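Local coordinates for protein putative trimethylamine methyltransferase (Rhizobium meliloti, PDB 4YYC) that probably transfers methyl groups, as a member of the trimethylamine methyltransferase family, at residues Asp116-His120 with Asn237-Leu241. Sequence-based numbering, arbitrary orientation.
Sequences DFTWH and NAVTL
His120 and Ala238 join two backbones that run almost perpendicular to each other, 91° apart end to end. A single direct backbone hydrogen bond links them: His120 N gives its hydrogen to Ala238 O at 2.9 Å, nearly straight and in the carbonyl plane. One water bridges Thr118 O and Ala238 N; a second donates to both His120 O and Val239 O. Ala238 suits this junction because its methyl group is small enough to lie close to Thr118 O and still meet Phe117, with CB 3.9 Å from CD2 of that ring. Trp119 carries the apolar part. Its CG stands opposite the backbone N (chi1 -172°), which brings the indole face against Leu241 CD1; this methyl sits over the five-membered ring, 3.7 Å from its centroid, in a CH-pi contact. It also reaches the edge of the Phe117 ring, CE2 being 4.0 Å away, so one methyl meets both aromatics, while the other branch, CD2, lies near Trp119 CZ3. At the indole edge, Trp119 NE1 makes a weak, bent bond of 3.2 Å to Val239 O; Phe208 O is a second weak partner of NE1. Putting an alanine at Trp119 would probably leave Leu241 CD1 without its aromatic floor and Val239 O without its indole partner. Asn237 CG comes over one face of the His120 imidazole near its rim, the amide plane turned 69° from the ring, while Thr118 CG2 covers the opposite face; a water bridges His120 NE2 and Asn237 OD1, and Asn237 ND2 is held by Phe233 O. Ile130 of the hairpin partner 128-131 also packs on Leu241. The 116-119/128-131 hairpin thus packs at the N-terminal end of strand 240-245, in a sheet of mainly parallel strands consistent with the TIM barrel of this methyltransferase family.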
ATOM      1  N   ASP A 116      -3.036  19.001 -19.649  1.00 21.61           N
ATOM      2  CA  ASP A 116      -4.168  18.865 -18.762  1.00 22.29           C
ATOM      3  C   ASP A 116      -5.392  19.482 -19.402  1.00 21.04           C
ATOM      4  O   ASP A 116      -5.259  20.373 -20.244  1.00 21.52           O
ATOM      5  CB  ASP A 116      -3.874  19.428 -17.373  1.00 24.79           C
ATOM      6  CG  ASP A 116      -3.524  20.844 -17.395  1.00 28.06           C
ATOM      7  OD1 ASP A 116      -2.335  21.175 -17.552  1.00 31.29           O
ATOM      8  OD2 ASP A 116      -4.444  21.665 -17.339  1.00 32.45           O
ATOM      9  N   PHE A 117      -6.565  19.033 -18.986  1.00 19.44           N
ATOM     10  CA  PHE A 117      -7.822  19.530 -19.502  1.00 19.11           C
ATOM     11  C   PHE A 117      -8.942  19.232 -18.539  1.00 18.82           C
ATOM     12  O   PHE A 117      -8.774  18.365 -17.662  1.00 18.27           O
ATOM     13  CB  PHE A 117      -8.110  18.960 -20.920  1.00 18.92           C
ATOM     14  CG  PHE A 117      -8.296  17.458 -20.947  1.00 17.86           C
ATOM     15  CD1 PHE A 117      -7.218  16.616 -21.105  1.00 17.52           C
ATOM     16  CD2 PHE A 117      -9.547  16.890 -20.801  1.00 17.63           C
ATOM     17  CE1 PHE A 117      -7.381  15.242 -21.084  1.00 17.04           C
ATOM     18  CE2 PHE A 117      -9.703  15.531 -20.779  1.00 17.30           C
ATOM     19  CZ  PHE A 117      -8.619  14.705 -20.917  1.00 16.79           C
ATOM     20  N   THR A 118     -10.078  19.908 -18.708  1.00 19.26           N
ATOM     21  CA  THR A 118     -11.243  19.649 -17.877  1.00 19.08           C
ATOM     22  C   THR A 118     -12.139  18.581 -18.502  1.00 18.56           C
ATOM     23  O   THR A 118     -12.464  18.640 -19.700  1.00 18.62           O
ATOM     24  CB  THR A 118     -12.053  20.945 -17.702  1.00 20.15           C
ATOM     25  OG1 THR A 118     -11.199  21.962 -17.153  1.00 21.03           O
ATOM     26  CG2 THR A 118     -13.229  20.705 -16.790  1.00 20.21           C
ATOM     27  N   TRP A 119     -12.535  17.610 -17.685  1.00 17.63           N
ATOM     28  CA  TRP A 119     -13.591  16.656 -17.998  1.00 17.09           C
ATOM     29  C   TRP A 119     -14.863  17.233 -17.420  1.00 17.75           C
ATOM     30  O   TRP A 119     -15.049  17.307 -16.218  1.00 17.20           O
ATOM     31  CB  TRP A 119     -13.277  15.312 -17.369  1.00 16.62           C
ATOM     32  CG  TRP A 119     -14.137  14.180 -17.726  1.00 16.14           C
ATOM     33  CD1 TRP A 119     -15.188  14.125 -18.619  1.00 16.20           C
ATOM     34  CD2 TRP A 119     -13.990  12.881 -17.195  1.00 15.53           C
ATOM     35  NE1 TRP A 119     -15.688  12.836 -18.654  1.00 16.03           N
ATOM     36  CE2 TRP A 119     -14.954  12.057 -17.799  1.00 15.59           C
ATOM     37  CE3 TRP A 119     -13.114  12.322 -16.261  1.00 15.25           C
ATOM     38  CZ2 TRP A 119     -15.057  10.703 -17.495  1.00 14.85           C
ATOM     39  CZ3 TRP A 119     -13.220  10.990 -15.968  1.00 14.88           C
ATOM     40  CH2 TRP A 119     -14.171  10.196 -16.572  1.00 14.90           C
ATOM     41  N   HIS A 120     -15.709  17.769 -18.310  1.00 17.93           N
ATOM     42  CA  HIS A 120     -16.885  18.491 -17.876  1.00 18.79           C
ATOM     43  C   HIS A 120     -17.994  17.527 -17.489  1.00 18.48           C
ATOM     44  O   HIS A 120     -18.207  16.511 -18.163  1.00 18.39           O
ATOM     45  CB  HIS A 120     -17.373  19.433 -18.962  1.00 19.70           C
ATOM     46  CG  HIS A 120     -16.406  20.555 -19.223  1.00 20.40           C
ATOM     47  ND1 HIS A 120     -16.563  21.814 -18.687  1.00 21.71           N
ATOM     48  CD2 HIS A 120     -15.234  20.580 -19.898  1.00 20.53           C
ATOM     49  CE1 HIS A 120     -15.537  22.569 -19.037  1.00 21.87           C
ATOM     50  NE2 HIS A 120     -14.711  21.844 -19.765  1.00 21.43           N
ATOM     51  N   ASN A 237     -15.300  21.109 -25.743  1.00 23.18           N
ATOM     52  CA  ASN A 237     -15.003  20.697 -24.360  1.00 22.11           C
ATOM     53  C   ASN A 237     -15.133  19.180 -24.246  1.00 20.75           C
ATOM     54  O   ASN A 237     -16.099  18.582 -24.753  1.00 20.55           O
ATOM     55  CB  ASN A 237     -16.014  21.271 -23.392  1.00 22.67           C
ATOM     56  CG  ASN A 237     -16.012  22.783 -23.351  1.00 23.88           C
ATOM     57  OD1 ASN A 237     -15.160  23.397 -22.698  1.00 25.60           O
ATOM     58  ND2 ASN A 237     -16.927  23.398 -24.073  1.00 24.63           N
ATOM     59  N   ALA A 238     -14.182  18.551 -23.563  1.00 19.50           N
ATOM     60  CA  ALA A 238     -14.269  17.126 -23.311  1.00 18.90           C
ATOM     61  C   ALA A 238     -15.359  16.870 -22.253  1.00 18.55           C
ATOM     62  O   ALA A 238     -15.310  17.419 -21.135  1.00 18.80           O
ATOM     63  CB  ALA A 238     -12.923  16.572 -22.813  1.00 18.63           C
ATOM     64  N   VAL A 239     -16.338  16.061 -22.617  1.00 18.21           N
ATOM     65  CA  VAL A 239     -17.366  15.607 -21.675  1.00 18.05           C
ATOM     66  C   VAL A 239     -17.316  14.102 -21.472  1.00 17.27           C
ATOM     67  O   VAL A 239     -18.042  13.578 -20.638  1.00 16.92           O
ATOM     68  CB  VAL A 239     -18.793  16.025 -22.080  1.00 18.60           C
ATOM     69  CG1 VAL A 239     -18.922  17.549 -22.149  1.00 19.45           C
ATOM     70  CG2 VAL A 239     -19.223  15.409 -23.393  1.00 18.75           C
ATOM     71  N   THR A 240     -16.455  13.419 -22.219  1.00 16.78           N
ATOM     72  CA  THR A 240     -16.234  11.978 -22.083  1.00 16.40           C
ATOM     73  C   THR A 240     -14.736  11.679 -22.127  1.00 16.31           C
ATOM     74  O   THR A 240     -13.963  12.355 -22.843  1.00 16.39           O
ATOM     75  CB  THR A 240     -16.929  11.163 -23.192  1.00 16.49           C
ATOM     76  OG1 THR A 240     -16.548  11.700 -24.461  1.00 17.14           O
ATOM     77  CG2 THR A 240     -18.394  11.229 -23.053  1.00 16.62           C
ATOM     78  N   LEU A 241     -14.344  10.681 -21.336  1.00 15.47           N
ATOM     79  CA  LEU A 241     -13.107   9.922 -21.552  1.00 14.99           C
ATOM     80  C   LEU A 241     -13.503   8.568 -22.099  1.00 15.07           C
ATOM     81  O   LEU A 241     -14.508   7.993 -21.670  1.00 15.53           O
ATOM     82  CB  LEU A 241     -12.308   9.725 -20.241  1.00 14.81           C
ATOM     83  CG  LEU A 241     -11.221  10.774 -20.041  1.00 14.93           C
ATOM     84  CD1 LEU A 241     -11.780  12.189 -19.950  1.00 15.46           C
ATOM     85  CD2 LEU A 241     -10.423  10.497 -18.770  1.00 14.95           C
TER
HETATM   86  O   HOH W   1     -12.185  20.022 -22.027  1.00 20.86           O
HETATM   87  O   HOH W   2     -19.665  14.054 -18.421  1.00 17.50           O
HETATM   88  O   HOH W   3     -12.686  22.859 -21.329  1.00 38.05           O